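Local coordinates for protein alpha-L-rhamnosidase (Streptomyces avermitilis, PDB 3W5M) that hydrolyses terminal non-reducing alpha-L-rhamnose residues from alpha-L-rhamnosides such as naringin, rutin, hesperidin and gum arabic, at residues A[715-720]-A[776-781]; A[725-730]-A[766-771]; A[760-765]-A[819-824]. One frame throughout, in Å; residues are numbered along the deposited sequence.

In the fold
All three contacts lie in the (alpha/alpha)6-barrel of this family 78 glycoside hydrolase and share helix 756-777. Contacts 1 and 2 join that helix to helix 713-732 at two levels, their centres 13 Å apart; L720 CD1 of contact 1 lies 4.2 Å from A771 O of contact 2. Contact 3 ties helix 756-777 to the end of helix 812-820, its centre 12 Å from that of contact 2, and L730 CB meets F764 CE1 there at 3.6 Å. Contact 1 lies away from the rhamnose- and calcium-binding sites. By contrast, the side chains of W726 in contact 2 and Y763 in contact 3 each lie about 7 Å from that of W695, which binds rhamnose.

Contact 1: residues A[715-720]-A[776-781]; sequences VLADAL and TELGKD
L778 reaches from the C-terminal end of helix 756-777 onto helix 713-732 within the (alpha/alpha)6-barrel, just where a Schellman motif ends the first of these helices. G779 takes the positive phi of that turn, and its N bonds back to T776 O. The tight part of the contact centres on L778, which buries the most surface here and touches three residues. With CG anti to its own carbonyl carbon (chi1 -65°), L778 sends CD1 over the backbone of the partner helix, 3.8 Å from A717 CA, while CD2 lies 4.1 Å from A717 CB. Its flanks are covered by L716, whose CB is 4.2 Å from L778 CD1, and by L720, whose CD2 is 4.0 Å from the same methyl. Cut back to an alanine, this residue is likely to leave a gap over A717 and to deprive L716 CB and L720 CD2 of the methyl they share. L716 and L720 also rest on M774, so the buried side runs on into helix 756-777. Toward solvent the contact thins, and E777 and K780 each touch a single leucine. E777 does so through its aliphatic base, its CB 4.1 Å from L716 CD1; the carboxylate turns away, and its OE1 is hydrogen-bonded to Y707. The exposed K780 lays its chain alongside L720 in the opposite sense, with K780 CD 3.7 Å from L720 CD2.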
loop_
_atom_site.group_PDB
_atom_site.type_symbol
_atom_site.label_atom_id
_atom_site.label_comp_id
_atom_site.label_asym_id
_atom_site.label_seq_id
_atom_site.Cartn_x
_atom_site.Cartn_y
_atom_site.Cartn_z
ATOM N N VAL A 715 3.181 20.932 -3.925
ATOM C CA VAL A 715 3.330 20.023 -2.791
ATOM C C VAL A 715 3.849 20.804 -1.565
ATOM O O VAL A 715 3.401 20.560 -0.455
ATOM C CB VAL A 715 4.275 18.861 -3.144
ATOM C CG1 VAL A 715 4.685 18.105 -1.908
ATOM C CG2 VAL A 715 3.554 17.894 -4.086
ATOM N N LEU A 716 4.769 21.738 -1.790
ATOM C CA LEU A 716 5.279 22.553 -0.676
ATOM C C LEU A 716 4.232 23.517 -0.149
ATOM O O LEU A 716 4.026 23.626 1.065
ATOM C CB LEU A 716 6.529 23.328 -1.089
ATOM C CG LEU A 716 7.766 22.562 -1.544
ATOM C CD1 LEU A 716 8.864 23.583 -1.785
ATOM C CD2 LEU A 716 8.201 21.509 -0.515
ATOM N N ALA A 717 3.552 24.220 -1.055
ATOM C CA ALA A 717 2.505 25.143 -0.624
ATOM C C ALA A 717 1.421 24.439 0.219
ATOM O O ALA A 717 0.957 24.968 1.218
ATOM C CB ALA A 717 1.923 25.895 -1.819
ATOM N N ASP A 718 1.051 23.218 -0.156
ATOM C CA ASP A 718 -0.009 22.513 0.533
ATOM C C ASP A 718 0.446 21.934 1.879
ATOM O O ASP A 718 -0.386 21.673 2.735
ATOM C CB ASP A 718 -0.548 21.371 -0.364
ATOM C CG ASP A 718 -1.388 21.884 -1.532
ATOM O OD1 ASP A 718 -1.827 23.061 -1.532
ATOM O OD2 ASP A 718 -1.629 21.091 -2.471
ATOM N N ALA A 719 1.760 21.755 2.049
ATOM C CA ALA A 719 2.351 21.124 3.242
ATOM C C ALA A 719 2.730 22.187 4.269
ATOM O O ALA A 719 2.660 21.943 5.467
ATOM C CB ALA A 719 3.594 20.322 2.861
ATOM N N LEU A 720 3.082 23.383 3.807
ATOM C CA LEU A 720 3.717 24.344 4.738
ATOM C C LEU A 720 2.906 24.698 6.009
ATOM O O LEU A 720 3.481 24.671 7.087
ATOM C CB LEU A 720 4.325 25.574 4.005
ATOM C CG LEU A 720 5.261 26.458 4.844
ATOM C CD1 LEU A 720 6.454 25.687 5.403
ATOM C CD2 LEU A 720 5.714 27.672 4.033
ATOM N N THR A 776 11.459 29.723 1.707
ATOM C CA THR A 776 12.352 30.350 0.734
ATOM C C THR A 776 11.936 30.012 -0.710
ATOM O O THR A 776 11.759 30.910 -1.526
ATOM C CB THR A 776 13.827 29.974 1.012
ATOM O OG1 THR A 776 14.200 30.487 2.300
ATOM C CG2 THR A 776 14.771 30.542 -0.023
ATOM N N GLU A 777 11.756 28.733 -1.018
ATOM C CA GLU A 777 11.300 28.358 -2.363
ATOM C C GLU A 777 9.969 28.980 -2.753
ATOM O O GLU A 777 9.741 29.281 -3.923
ATOM C CB GLU A 777 11.247 26.838 -2.522
ATOM C CG GLU A 777 12.610 26.157 -2.351
ATOM C CD GLU A 777 13.657 26.594 -3.376
ATOM O OE1 GLU A 777 13.387 26.532 -4.592
ATOM O OE2 GLU A 777 14.765 26.999 -2.973
ATOM N N LEU A 778 9.086 29.168 -1.784
ATOM C CA LEU A 778 7.758 29.731 -2.049
ATOM C C LEU A 778 7.726 31.262 -2.013
ATOM O O LEU A 778 6.651 31.841 -2.128
ATOM C CB LEU A 778 6.740 29.196 -1.043
ATOM C CG LEU A 778 6.458 27.688 -1.095
ATOM C CD1 LEU A 778 5.615 27.267 0.099
ATOM C CD2 LEU A 778 5.740 27.362 -2.382
ATOM N N GLY A 779 8.887 31.901 -1.827
ATOM C CA GLY A 779 8.974 33.369 -1.701
ATOM C C GLY A 779 8.271 33.904 -0.468
ATOM O O GLY A 779 7.822 35.036 -0.452
ATOM N N LYS A 780 8.164 33.083 0.571
ATOM C CA LYS A 780 7.572 33.502 1.832
ATOM C C LYS A 780 8.689 33.971 2.767
ATOM O O LYS A 780 9.869 33.839 2.442
ATOM C CB LYS A 780 6.787 32.354 2.467
ATOM C CG LYS A 780 5.477 32.022 1.766
ATOM C CD LYS A 780 4.722 30.947 2.530
ATOM C CE LYS A 780 3.334 30.725 1.944
ATOM N NZ LYS A 780 2.279 31.548 2.602
ATOM N N ASP A 781 8.309 34.509 3.922
ATOM C CA ASP A 781 9.281 34.995 4.909
ATOM C C ASP A 781 9.906 33.843 5.722
ATOM O O ASP A 781 9.245 33.238 6.566
ATOM C CB ASP A 781 8.623 36.013 5.846
ATOM C CG ASP A 781 9.596 36.571 6.888
ATOM O OD1 ASP A 781 10.827 36.568 6.632
ATOM O OD2 ASP A 781 9.119 37.009 7.964
#

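Contact 2: residues A[725-730]-A[766-771]; sequences AWLRYL and HSADLA
L727 and W726 meet helix 756-777 by different first torsions. In L727, CG stands anti to the carbonyl carbon (chi1 -74°) and both methyls reach the other helix; in W726, CG is anti to the backbone N (chi1 172°), carrying the indole to the side where S767 lies. The methyls of L727 divide the work. CD1 packs on A771 CB at 3.6 Å, and CD2 sits over the backbone at the S767-A768 peptide, 3.6 Å from A768 N, with S767 CB 3.8 Å away. S767 OG lies at the edge of the indole, near its plane, 3.8 Å from W726 NE1. Both of these polar groups are buried, and both are hydrogen-bonded to D697 OD1, so one carboxylate oxygen bridges the two helices. L730 CD1 covers one face of the indole from its own helix, offset toward the rim. The small residues A768 and A771 leave L727 room to enter between the backbones, whose local axes approach to 10.4 Å at 149°. Such a near-antiparallel pair of neighbouring helices is typical of the (alpha/alpha)6-barrel of this glycosidase, with the W726 side chain about 7 Å from that of W695, which binds rhamnose.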
loop_
_atom_site.group_PDB
_atom_site.type_symbol
_atom_site.label_atom_id
_atom_site.label_comp_id
_atom_site.label_asym_id
_atom_site.label_seq_id
_atom_site.Cartn_x
_atom_site.Cartn_y
_atom_site.Cartn_z
ATOM N N ALA A 725 2.383 23.965 12.039
ATOM C CA ALA A 725 1.677 23.440 13.192
ATOM C C ALA A 725 2.492 22.356 13.904
ATOM O O ALA A 725 2.416 22.238 15.125
ATOM C CB ALA A 725 0.304 22.922 12.799
ATOM N N TRP A 726 3.262 21.578 13.132
ATOM C CA TRP A 726 4.126 20.512 13.660
ATOM C C TRP A 726 5.243 21.151 14.463
ATOM O O TRP A 726 5.523 20.703 15.586
ATOM C CB TRP A 726 4.689 19.684 12.507
ATOM C CG TRP A 726 5.737 18.653 12.781
ATOM C CD1 TRP A 726 6.928 18.531 12.132
ATOM C CD2 TRP A 726 5.644 17.525 13.658
ATOM N NE1 TRP A 726 7.594 17.409 12.543
ATOM C CE2 TRP A 726 6.844 16.788 13.511
ATOM C CE3 TRP A 726 4.668 17.076 14.573
ATOM C CZ2 TRP A 726 7.109 15.618 14.231
ATOM C CZ3 TRP A 726 4.948 15.895 15.328
ATOM C CH2 TRP A 726 6.162 15.197 15.144
ATOM N N LEU A 727 5.849 22.212 13.919
ATOM C CA LEU A 727 6.987 22.863 14.609
ATOM C C LEU A 727 6.530 23.498 15.912
ATOM O O LEU A 727 7.272 23.493 16.928
ATOM C CB LEU A 727 7.671 23.908 13.706
ATOM C CG LEU A 727 8.545 23.367 12.562
ATOM C CD1 LEU A 727 8.926 24.472 11.590
ATOM C CD2 LEU A 727 9.778 22.609 13.044
ATOM N N ARG A 728 5.323 24.062 15.885
ATOM C CA ARG A 728 4.704 24.667 17.061
ATOM C C ARG A 728 4.449 23.605 18.134
ATOM O O ARG A 728 4.756 23.816 19.325
ATOM C CB ARG A 728 3.442 25.420 16.676
ATOM C CG ARG A 728 2.546 25.807 17.831
ATOM C CD ARG A 728 1.262 26.400 17.297
ATOM N NE ARG A 728 1.480 27.729 16.733
ATOM C CZ ARG A 728 0.571 28.387 16.013
ATOM N NH1 ARG A 728 -0.608 27.825 15.767
ATOM N NH2 ARG A 728 0.841 29.603 15.536
ATOM N N TYR A 729 3.931 22.452 17.706
ATOM C CA TYR A 729 3.804 21.287 18.574
ATOM C C TYR A 729 5.146 20.883 19.172
ATOM O O TYR A 729 5.234 20.611 20.373
ATOM C CB TYR A 729 3.191 20.079 17.811
ATOM C CG TYR A 729 3.296 18.781 18.592
ATOM C CD1 TYR A 729 2.299 18.405 19.499
ATOM C CD2 TYR A 729 4.412 17.942 18.444
ATOM C CE1 TYR A 729 2.415 17.230 20.239
ATOM C CE2 TYR A 729 4.510 16.753 19.145
ATOM C CZ TYR A 729 3.525 16.418 20.049
ATOM O OH TYR A 729 3.666 15.253 20.743
ATOM N N LEU A 730 6.190 20.842 18.357
ATOM C CA LEU A 730 7.481 20.350 18.812
ATOM C C LEU A 730 8.130 21.321 19.804
ATOM O O LEU A 730 8.798 20.900 20.746
ATOM C CB LEU A 730 8.416 20.128 17.632
ATOM C CG LEU A 730 8.111 18.904 16.740
ATOM C CD1 LEU A 730 9.018 18.954 15.525
ATOM C CD2 LEU A 730 8.254 17.567 17.477
ATOM N N HIS A 766 16.121 19.671 12.137
ATOM C CA HIS A 766 16.066 19.383 10.705
ATOM C C HIS A 766 14.723 19.828 10.105
ATOM O O HIS A 766 14.683 20.364 8.976
ATOM C CB HIS A 766 16.269 17.888 10.439
ATOM C CG HIS A 766 16.406 17.537 8.985
ATOM N ND1 HIS A 766 17.389 18.063 8.176
ATOM C CD2 HIS A 766 15.688 16.693 8.204
ATOM C CE1 HIS A 766 17.278 17.558 6.960
ATOM N NE2 HIS A 766 16.250 16.727 6.948
ATOM N N SER A 767 13.641 19.568 10.842
ATOM C CA SER A 767 12.324 20.051 10.427
ATOM C C SER A 767 12.259 21.588 10.343
ATOM O O SER A 767 11.676 22.127 9.405
ATOM C CB SER A 767 11.220 19.501 11.318
ATOM O OG SER A 767 11.005 18.155 10.982
ATOM N N ALA A 768 12.866 22.285 11.306
ATOM C CA ALA A 768 12.948 23.747 11.243
ATOM C C ALA A 768 13.742 24.226 10.020
ATOM O O ALA A 768 13.370 25.216 9.375
ATOM C CB ALA A 768 13.565 24.308 12.531
ATOM N N ASP A 769 14.834 23.522 9.722
ATOM C CA ASP A 769 15.721 23.798 8.586
ATOM C C ASP A 769 14.922 23.641 7.294
ATOM O O ASP A 769 14.928 24.520 6.422
ATOM C CB ASP A 769 16.886 22.805 8.611
ATOM C CG ASP A 769 17.899 23.009 7.491
ATOM O OD1 ASP A 769 17.745 23.885 6.609
ATOM O OD2 ASP A 769 18.900 22.270 7.489
ATOM N N LEU A 770 14.234 22.510 7.166
ATOM C CA LEU A 770 13.473 22.288 5.953
ATOM C C LEU A 770 12.352 23.292 5.791
ATOM O O LEU A 770 12.081 23.745 4.663
ATOM C CB LEU A 770 12.930 20.862 5.896
ATOM C CG LEU A 770 13.941 19.743 5.694
ATOM C CD1 LEU A 770 13.171 18.430 5.491
ATOM C CD2 LEU A 770 14.937 20.005 4.570
ATOM N N ALA A 771 11.685 23.645 6.890
ATOM C CA ALA A 771 10.620 24.631 6.791
ATOM C C ALA A 771 11.166 25.974 6.256
ATOM O O ALA A 771 10.497 26.640 5.466
ATOM C CB ALA A 771 9.905 24.811 8.119
#

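Contact 3: residues A[760-765]-A[819-824]; sequences ATAYFA and LSMNLV
A762 and M821 are the nearest CA pair, 7.4 Å apart, where helix 756-777 passes the C-terminal turn of helix 812-820. M821 is the first residue to leave helical geometry, and its long side chain reaches over to helix 756-777. CG stands anti to the carbonyl carbon (chi1 -62°) and the chain is extended from there, so the sulfur comes beside A762 and the terminal methyl travels on to Y763. M821 SD lies 3.6 Å from A762 O and 4.0 Å from A762 CB. Beyond it, M821 CE is centred over one face of the tyrosine ring, 3.7 Å from the centroid and 13° off the normal, a CH-pi contact. The sulfur stands farther out above the same face, 5.0 Å from the centroid, which makes the pair a Met-aromatic contact, the two side chains crossing at about a right angle. Y763 leaves its backbone heading away from 819-824, yet its ring presents a face to the methyl. Its hydroxyl is hydrogen-bonded to N645, which would limit how far the ring can shift beneath the methionine.

The turn that delivers these groups is a Schellman motif, with N822 at positive phi as its C-prime residue; L823 N pairs with the carbonyl oxygen of the residue just before L819, and a weak bond joins N822 N to L819 O. It brings L823 back to the same helix within the (alpha/alpha)6-barrel. There the leucine straddles one helical turn: CD1 is 3.6 Å from A762 CB, and CD2 is 3.8 Å from A765 CB. Helix 783-800 closes in as well, with F796 on A762 and I792 on A765, while its R793 and Q797 bond to the carbonyl oxygens of N822 and L823, respectively.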
loop_
_atom_site.group_PDB
_atom_site.type_symbol
_atom_site.label_atom_id
_atom_site.label_comp_id
_atom_site.label_asym_id
_atom_site.label_seq_id
_atom_site.Cartn_x
_atom_site.Cartn_y
_atom_site.Cartn_z
ATOM N N ALA A 760 15.664 12.902 18.743
ATOM C CA ALA A 760 14.505 13.762 18.727
ATOM C C ALA A 760 14.878 15.218 18.537
ATOM O O ALA A 760 14.221 15.935 17.786
ATOM C CB ALA A 760 13.679 13.583 19.990
ATOM N N THR A 761 15.939 15.669 19.216
ATOM C CA THR A 761 16.339 17.054 19.054
ATOM C C THR A 761 16.934 17.275 17.637
ATOM O O THR A 761 16.680 18.309 17.047
ATOM C CB THR A 761 17.286 17.527 20.187
ATOM O OG1 THR A 761 16.677 17.253 21.459
ATOM C CG2 THR A 761 17.464 19.028 20.089
ATOM N N ALA A 762 17.651 16.293 17.080
ATOM C CA ALA A 762 18.202 16.400 15.726
ATOM C C ALA A 762 17.072 16.543 14.689
ATOM O O ALA A 762 17.095 17.431 13.814
ATOM C CB ALA A 762 19.080 15.204 15.411
ATOM N N TYR A 763 16.041 15.719 14.838
ATOM C CA TYR A 763 14.893 15.801 13.918
ATOM C C TYR A 763 14.085 17.103 14.012
ATOM O O TYR A 763 13.619 17.630 12.985
ATOM C CB TYR A 763 14.018 14.534 13.999
ATOM C CG TYR A 763 14.273 13.624 12.820
ATOM C CD1 TYR A 763 13.704 13.920 11.577
ATOM C CD2 TYR A 763 15.094 12.494 12.914
ATOM C CE1 TYR A 763 13.945 13.135 10.470
ATOM C CE2 TYR A 763 15.336 11.690 11.800
ATOM C CZ TYR A 763 14.730 12.004 10.579
ATOM O OH TYR A 763 14.937 11.249 9.425
ATOM N N PHE A 764 13.967 17.652 15.224
ATOM C CA PHE A 764 13.323 18.934 15.459
ATOM C C PHE A 764 14.033 20.054 14.674
ATOM O O PHE A 764 13.397 20.815 13.930
ATOM C CB PHE A 764 13.282 19.191 16.993
ATOM C CG PHE A 764 12.650 20.503 17.429
ATOM C CD1 PHE A 764 11.714 21.189 16.652
ATOM C CD2 PHE A 764 12.967 21.035 18.676
ATOM C CE1 PHE A 764 11.140 22.367 17.094
ATOM C CE2 PHE A 764 12.380 22.216 19.125
ATOM C CZ PHE A 764 11.465 22.886 18.336
ATOM N N ALA A 765 15.353 20.149 14.848
ATOM C CA ALA A 765 16.185 21.094 14.102
ATOM C C ALA A 765 16.041 20.919 12.604
ATOM O O ALA A 765 15.878 21.909 11.888
ATOM C CB ALA A 765 17.654 20.935 14.483
ATOM N N LEU A 819 26.106 14.844 11.207
ATOM C CA LEU A 819 26.800 15.291 9.999
ATOM C C LEU A 819 25.806 15.591 8.874
ATOM O O LEU A 819 25.913 16.619 8.184
ATOM C CB LEU A 819 27.852 14.285 9.538
ATOM C CG LEU A 819 29.058 14.256 10.485
ATOM C CD1 LEU A 819 29.799 12.952 10.265
ATOM C CD2 LEU A 819 29.962 15.475 10.249
ATOM N N SER A 820 24.825 14.704 8.718
ATOM C CA SER A 820 23.809 14.852 7.670
ATOM C C SER A 820 22.980 16.138 7.796
ATOM O O SER A 820 22.741 16.820 6.800
ATOM C CB SER A 820 22.849 13.656 7.684
ATOM O OG SER A 820 22.082 13.670 6.498
ATOM N N MET A 821 22.529 16.426 9.003
ATOM C CA MET A 821 21.602 17.513 9.290
ATOM C C MET A 821 22.326 18.820 9.622
ATOM O O MET A 821 21.694 19.797 10.015
ATOM C CB MET A 821 20.634 17.134 10.414
ATOM C CG MET A 821 19.749 15.932 10.061
ATOM S SD MET A 821 18.791 15.331 11.451
ATOM C CE MET A 821 17.763 14.103 10.604
ATOM N N ASN A 822 23.641 18.807 9.442
ATOM C CA ASN A 822 24.506 19.983 9.630
ATOM C C ASN A 822 24.430 20.502 11.047
ATOM O O ASN A 822 24.313 21.715 11.285
ATOM C CB ASN A 822 24.200 21.056 8.564
ATOM C CG ASN A 822 24.369 20.517 7.150
ATOM O OD1 ASN A 822 25.389 19.917 6.835
ATOM N ND2 ASN A 822 23.350 20.691 6.303
ATOM N N LEU A 823 24.508 19.557 11.998
ATOM C CA LEU A 823 24.393 19.872 13.405
ATOM C C LEU A 823 25.756 19.974 14.109
ATOM O O LEU A 823 25.850 20.687 15.087
ATOM C CB LEU A 823 23.455 18.909 14.126
ATOM C CG LEU A 823 22.012 18.951 13.564
ATOM C CD1 LEU A 823 21.160 17.847 14.159
ATOM C CD2 LEU A 823 21.321 20.291 13.776
ATOM N N VAL A 824 26.782 19.301 13.586
ATOM C CA VAL A 824 28.139 19.373 14.154
ATOM C C VAL A 824 28.698 20.772 13.842
ATOM O O VAL A 824 28.632 21.209 12.705
ATOM C CB VAL A 824 29.084 18.331 13.505
ATOM C CG1 VAL A 824 30.445 18.343 14.174
ATOM C CG2 VAL A 824 28.510 16.925 13.575
#